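Local coordinates for periplasmic binding protein (Veillonella parvula, PDB 4OVK) that probably captures a solute in the periplasm and delivers it to an ABC transporter, as solute-binding proteins of this family do, at residues N177-L189 against W229-I242. Residues are numbered along the deposited sequence; the frame is centred on the assembly and turned at random. Where two conformers were deposited one is given.
Sequences NKPKVLYLQNKNL and WDPDIIILSNFDSI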
loop_
_atom_site.group_PDB
_atom_site.type_symbol
_atom_site.label_atom_id
_atom_site.label_comp_id
_atom_site.label_asym_id
_atom_site.label_seq_id
_atom_site.Cartn_x
_atom_site.Cartn_y
_atom_site.Cartn_z
ATOM N N ASN A 177 -23.789 -16.678 -2.071
ATOM C CA ASN A 177 -24.230 -15.852 -0.919
ATOM C C ASN A 177 -23.125 -15.030 -0.203
ATOM O O ASN A 177 -23.057 -14.973 1.027
ATOM C CB ASN A 177 -25.052 -16.700 0.081
ATOM C CG ASN A 177 -24.234 -17.794 0.763
ATOM O OD1 ASN A 177 -23.245 -17.514 1.447
ATOM N ND2 ASN A 177 -24.652 -19.049 0.584
ATOM N N LYS A 178 -22.294 -14.351 -0.980
ATOM C CA LYS A 178 -21.168 -13.586 -0.427
ATOM C C LYS A 178 -21.625 -12.353 0.368
ATOM O O LYS A 178 -22.607 -11.721 -0.008
ATOM C CB LYS A 178 -20.274 -13.142 -1.576
ATOM C CG LYS A 178 -19.726 -14.285 -2.418
ATOM C CD LYS A 178 -18.861 -13.764 -3.554
ATOM C CE LYS A 178 -19.248 -14.356 -4.889
ATOM N NZ LYS A 178 -18.476 -13.685 -5.963
ATOM N N PRO A 179 -20.916 -12.000 1.467
ATOM C CA PRO A 179 -21.260 -10.764 2.183
ATOM C C PRO A 179 -21.044 -9.542 1.295
ATOM O O PRO A 179 -20.083 -9.515 0.522
ATOM C CB PRO A 179 -20.274 -10.727 3.363
ATOM C CG PRO A 179 -19.714 -12.095 3.466
ATOM C CD PRO A 179 -19.782 -12.702 2.093
ATOM N N LYS A 180 -21.939 -8.561 1.398
ATOM C CA LYS A 180 -21.808 -7.313 0.656
ATOM C C LYS A 180 -20.902 -6.345 1.416
ATOM O O LYS A 180 -21.159 -6.024 2.578
ATOM C CB LYS A 180 -23.175 -6.687 0.422
ATOM C CG LYS A 180 -23.144 -5.520 -0.554
ATOM C CD LYS A 180 -24.526 -4.923 -0.787
ATOM C CE LYS A 180 -25.490 -5.918 -1.412
ATOM N NZ LYS A 180 -26.684 -5.210 -1.936
ATOM N N VAL A 181 -19.851 -5.880 0.741
ATOM C CA VAL A 181 -18.787 -5.097 1.377
ATOM C C VAL A 181 -18.672 -3.735 0.717
ATOM O O VAL A 181 -18.621 -3.642 -0.523
ATOM C CB VAL A 181 -17.409 -5.799 1.279
ATOM C CG1 VAL A 181 -16.354 -5.022 2.055
ATOM C CG2 VAL A 181 -17.485 -7.249 1.762
ATOM N N LEU A 182 -18.631 -2.696 1.556
ATOM C CA LEU A 182 -18.441 -1.308 1.130
ATOM C C LEU A 182 -17.079 -0.835 1.639
ATOM O O LEU A 182 -16.773 -0.975 2.832
ATOM C CB LEU A 182 -19.522 -0.416 1.733
ATOM C CG LEU A 182 -19.457 1.058 1.312
ATOM C CD1 LEU A 182 -19.774 1.193 -0.171
ATOM C CD2 LEU A 182 -20.412 1.887 2.150
ATOM N N TYR A 183 -16.258 -0.286 0.743
ATOM C CA TYR A 183 -14.990 0.309 1.136
ATOM C C TYR A 183 -15.191 1.828 1.133
ATOM O O TYR A 183 -15.276 2.453 0.079
ATOM C CB TYR A 183 -13.872 -0.138 0.185
ATOM C CG TYR A 183 -12.481 -0.250 0.814
ATOM C CD1 TYR A 183 -11.836 0.858 1.332
ATOM C CD2 TYR A 183 -11.818 -1.473 0.879
ATOM C CE1 TYR A 183 -10.561 0.758 1.886
ATOM C CE2 TYR A 183 -10.558 -1.590 1.447
ATOM C CZ TYR A 183 -9.927 -0.468 1.938
ATOM O OH TYR A 183 -8.663 -0.579 2.479
ATOM N N LEU A 184 -15.345 2.389 2.330
ATOM C CA LEU A 184 -15.638 3.804 2.520
ATOM C C LEU A 184 -14.334 4.576 2.724
ATOM O O LEU A 184 -13.553 4.252 3.622
ATOM C CB LEU A 184 -16.594 3.977 3.724
ATOM C CG LEU A 184 -17.044 5.395 4.111
ATOM C CD1 LEU A 184 -17.861 6.071 3.011
ATOM C CD2 LEU A 184 -17.854 5.350 5.408
ATOM N N GLN A 185 -14.082 5.579 1.876
ATOM C CA GLN A 185 -12.828 6.331 1.961
ATOM C C GLN A 185 -12.780 7.312 3.126
ATOM O O GLN A 185 -11.737 7.455 3.786
ATOM C CB GLN A 185 -12.543 7.120 0.680
ATOM C CG GLN A 185 -11.061 7.496 0.565
ATOM C CD GLN A 185 -10.713 8.325 -0.663
ATOM O OE1 GLN A 185 -9.574 8.312 -1.130
ATOM N NE2 GLN A 185 -11.682 9.063 -1.178
ATOM N N ASN A 186 -13.885 8.019 3.350
ATOM C CA ASN A 186 -13.856 9.208 4.207
ATOM C C ASN A 186 -15.222 9.558 4.804
ATOM O O ASN A 186 -16.155 8.761 4.720
ATOM C CB ASN A 186 -13.258 10.386 3.424
ATOM C CG ASN A 186 -14.012 10.707 2.157
ATOM O OD1 ASN A 186 -15.221 10.520 2.069
ATOM N ND2 ASN A 186 -13.295 11.239 1.168
ATOM N N LYS A 187 -15.320 10.751 5.396
ATOM C CA LYS A 187 -16.554 11.244 6.016
ATOM C C LYS A 187 -17.470 11.980 5.041
ATOM O O LYS A 187 -18.464 12.586 5.461
ATOM C CB LYS A 187 -16.207 12.173 7.182
ATOM C CG LYS A 187 -15.329 11.515 8.236
ATOM C CD LYS A 187 -15.104 12.406 9.449
ATOM C CE LYS A 187 -13.914 13.314 9.271
ATOM N NZ LYS A 187 -12.625 12.591 9.139
ATOM N N ASN A 188 -17.148 11.911 3.749
ATOM C CA ASN A 188 -17.870 12.649 2.720
ATOM C C ASN A 188 -18.462 11.713 1.660
ATOM O O ASN A 188 -18.554 12.075 0.491
ATOM C CB ASN A 188 -16.929 13.683 2.077
ATOM C CG ASN A 188 -17.674 14.833 1.422
ATOM O OD1 ASN A 188 -18.787 15.184 1.826
ATOM N ND2 ASN A 188 -17.052 15.442 0.407
ATOM N N LEU A 189 -18.853 10.505 2.083
ATOM C CA LEU A 189 -19.601 9.572 1.237
ATOM C C LEU A 189 -18.869 9.172 -0.050
ATOM O O LEU A 189 -19.488 8.891 -1.076
ATOM C CB LEU A 189 -20.995 10.141 0.917
ATOM C CG LEU A 189 -21.903 10.319 2.135
ATOM C CD1 LEU A 189 -23.113 11.176 1.791
ATOM C CD2 LEU A 189 -22.329 8.956 2.672
ATOM N N TRP A 229 -28.027 -0.259 -0.892
ATOM C CA TRP A 229 -27.059 -1.365 -0.940
ATOM C C TRP A 229 -27.130 -2.179 0.348
ATOM O O TRP A 229 -27.152 -3.407 0.307
ATOM C CB TRP A 229 -25.620 -0.859 -1.139
ATOM C CG TRP A 229 -25.372 -0.128 -2.432
ATOM C CD1 TRP A 229 -26.080 -0.239 -3.590
ATOM C CD2 TRP A 229 -24.323 0.812 -2.692
ATOM N NE1 TRP A 229 -25.551 0.588 -4.554
ATOM C CE2 TRP A 229 -24.466 1.239 -4.032
ATOM C CE3 TRP A 229 -23.277 1.336 -1.925
ATOM C CZ2 TRP A 229 -23.607 2.168 -4.616
ATOM C CZ3 TRP A 229 -22.416 2.256 -2.508
ATOM C CH2 TRP A 229 -22.588 2.662 -3.841
ATOM N N ASP A 230 -27.169 -1.477 1.482
ATOM C CA ASP A 230 -27.233 -2.104 2.809
ATOM C C ASP A 230 -26.092 -3.120 3.016
ATOM O O ASP A 230 -26.332 -4.322 3.189
ATOM C CB ASP A 230 -28.611 -2.759 3.027
ATOM C CG ASP A 230 -28.949 -2.946 4.498
ATOM O OD1 ASP A 230 -28.194 -2.452 5.362
ATOM O OD2 ASP A 230 -29.989 -3.570 4.802
ATOM N N PRO A 231 -24.839 -2.640 2.991
ATOM C CA PRO A 231 -23.713 -3.559 3.104
ATOM C C PRO A 231 -23.682 -4.299 4.442
ATOM O O PRO A 231 -24.137 -3.763 5.473
ATOM C CB PRO A 231 -22.491 -2.644 2.934
ATOM C CG PRO A 231 -22.964 -1.298 3.337
ATOM C CD PRO A 231 -24.395 -1.234 2.912
ATOM N N ASP A 232 -23.195 -5.536 4.389
ATOM C CA ASP A 232 -22.969 -6.386 5.576
ATOM C C ASP A 232 -21.683 -6.026 6.327
ATOM O O ASP A 232 -21.584 -6.212 7.552
ATOM C CB ASP A 232 -22.896 -7.856 5.153
ATOM C CG ASP A 232 -24.159 -8.330 4.438
ATOM O OD1 ASP A 232 -25.223 -8.416 5.097
ATOM O OD2 ASP A 232 -24.085 -8.621 3.215
ATOM N N ILE A 233 -20.691 -5.540 5.580
ATOM C CA ILE A 233 -19.370 -5.207 6.116
ATOM C C ILE A 233 -18.949 -3.861 5.531
ATOM O O ILE A 233 -19.191 -3.603 4.350
ATOM C CB ILE A 233 -18.328 -6.288 5.735
ATOM C CG1 ILE A 233 -18.668 -7.625 6.401
ATOM C CG2 ILE A 233 -16.917 -5.872 6.143
ATOM C CD1 ILE A 233 -17.867 -8.803 5.875
ATOM N N ILE A 234 -18.364 -3.000 6.364
ATOM C CA ILE A 234 -17.822 -1.711 5.902
ATOM C C ILE A 234 -16.359 -1.666 6.325
ATOM O O ILE A 234 -16.044 -1.924 7.487
ATOM C CB ILE A 234 -18.575 -0.506 6.514
ATOM C CG1 ILE A 234 -20.041 -0.485 6.053
ATOM C CG2 ILE A 234 -17.886 0.812 6.141
ATOM C CD1 ILE A 234 -20.931 0.450 6.866
ATOM N N ILE A 235 -15.474 -1.389 5.369
ATOM C CA ILE A 235 -14.070 -1.175 5.645
ATOM C C ILE A 235 -13.811 0.318 5.459
ATOM O O ILE A 235 -14.253 0.905 4.470
ATOM C CB ILE A 235 -13.179 -2.008 4.704
ATOM C CG1 ILE A 235 -13.469 -3.511 4.907
ATOM C CG2 ILE A 235 -11.711 -1.682 4.914
ATOM C CD1 ILE A 235 -12.852 -4.361 3.849
ATOM N N LEU A 236 -13.130 0.924 6.428
ATOM C CA LEU A 236 -12.815 2.349 6.403
ATOM C C LEU A 236 -11.365 2.514 5.984
ATOM O O LEU A 236 -10.493 1.872 6.538
ATOM C CB LEU A 236 -13.016 2.971 7.790
ATOM C CG LEU A 236 -14.377 2.776 8.463
ATOM C CD1 LEU A 236 -14.349 3.300 9.886
ATOM C CD2 LEU A 236 -15.486 3.450 7.682
ATOM N N SER A 237 -11.104 3.399 5.023
ATOM C CA SER A 237 -9.752 3.590 4.540
ATOM C C SER A 237 -8.878 4.414 5.499
ATOM O O SER A 237 -9.377 5.018 6.447
ATOM C CB SER A 237 -9.785 4.261 3.164
ATOM O OG SER A 237 -9.680 5.660 3.295
ATOM N N ASN A 238 -7.573 4.444 5.215
ATOM C CA ASN A 238 -6.600 5.290 5.941
ATOM C C ASN A 238 -6.315 6.624 5.257
ATOM O O ASN A 238 -5.386 7.347 5.650
ATOM C CB ASN A 238 -5.284 4.532 6.157
ATOM C CG ASN A 238 -5.418 3.439 7.198
ATOM O OD1 ASN A 238 -5.532 2.270 6.869
ATOM N ND2 ASN A 238 -5.434 3.826 8.456
ATOM N N PHE A 239 -7.115 6.976 4.255
ATOM C CA PHE A 239 -7.017 8.312 3.637
ATOM C C PHE A 239 -7.586 9.416 4.528
ATOM O O PHE A 239 -7.414 10.603 4.243
ATOM C CB PHE A 239 -7.757 8.338 2.293
ATOM C CG PHE A 239 -7.024 7.658 1.176
ATOM C CD1 PHE A 239 -7.189 6.302 0.938
ATOM C CD2 PHE A 239 -6.186 8.393 0.330
ATOM C CE1 PHE A 239 -6.519 5.679 -0.109
ATOM C CE2 PHE A 239 -5.519 7.773 -0.716
ATOM C CZ PHE A 239 -5.684 6.417 -0.936
ATOM N N ASP A 240 -8.261 9.024 5.605
ATOM C CA ASP A 240 -9.090 9.913 6.395
ATOM C C ASP A 240 -9.061 9.432 7.838
ATOM O O ASP A 240 -8.794 8.253 8.093
ATOM C CB ASP A 240 -10.522 9.822 5.853
ATOM C CG ASP A 240 -11.441 10.830 6.467
ATOM O OD1 ASP A 240 -11.482 11.968 5.969
ATOM O OD2 ASP A 240 -12.115 10.489 7.463
ATOM N N SER A 241 -9.374 10.322 8.780
ATOM C CA SER A 241 -9.384 9.959 10.205
ATOM C C SER A 241 -10.572 9.093 10.629
ATOM O O SER A 241 -10.609 8.655 11.766
ATOM C CB SER A 241 -9.400 11.224 11.074
ATOM O OG SER A 241 -10.706 11.827 11.090
ATOM N N ILE A 242 -11.542 8.863 9.745
ATOM C CA ILE A 242 -12.774 8.175 10.122
ATOM C C ILE A 242 -12.493 6.825 10.803
ATOM O O ILE A 242 -11.640 6.048 10.368
ATOM C CB ILE A 242 -13.730 8.035 8.919
ATOM C CG1 ILE A 242 -15.110 7.530 9.362
ATOM C CG2 ILE A 242 -13.129 7.140 7.847
ATOM C CD1 ILE A 242 -16.123 7.512 8.234
HETATM O O HOH W 1 -9.887 13.079 8.256
HETATM O O HOH W 2 -13.751 13.136 5.375
#
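The ring of Tyr-183 takes CG2 of Ile-235 over one face, a CH-pi contact with the methyl 3.8 Å from the centroid of the Tyr-183 ring, while CB of Ser-237 comes up at its edge. On the same side of the sheet CD1 of Ile-235 reaches back to CG1 of Val-181, and helix 285-296 covers this layer with Ile-296 and Met-288. On the other face, that of Leu-182, Leu-184, Ile-234 and Leu-236, Leu-184 and Leu-236 run side by side, their CD2 methyls 3.8 Å apart, and CD1 of Ile-242 meets the Leu-184 methyl crosswise. Toward the start of the strands, CD1 of Leu-182 touches CZ3 of Trp-229 at 3.7 Å.

Between these layers, strands 180-184 and 233-236 pair in parallel at 20°, the central pair of a four-stranded sheet of order 2-1-3-4; helix 223-229 leads into the second strand, as expected for one alpha/beta lobe of a periplasmic binding protein. Leu-182 is gripped through both N and O, by Ile-233 O and Ile-235 N.

At the strand entry Asp-232 OD2 accepts from Lys-180 N at 2.8 Å on its anti lone pair, the N-H...O angle being 170°, and the lysine chain, bent at chi3 (-62°), brings NZ to Trp-229 O. At the exit Ser-237 OG donates to Gln-185 O and accepts from Phe-239 N in an ST turn; Gln-185 OE1 sits 3.5 Å above the Phe-239 ring plane. Outermost, Lys-187 NZ forms a salt bridge with Asp-240 OD2 (2.7 Å) and a hydrogen bond to Ser-241 OG (2.8 Å). A methionine in place of Lys-187 would probably leave the Asp-240 carboxylate without its countercharge. That OD2 also accepts from Ile-242 N, closing an Asx turn, whereas OD1 takes a water held by Lys-187 N.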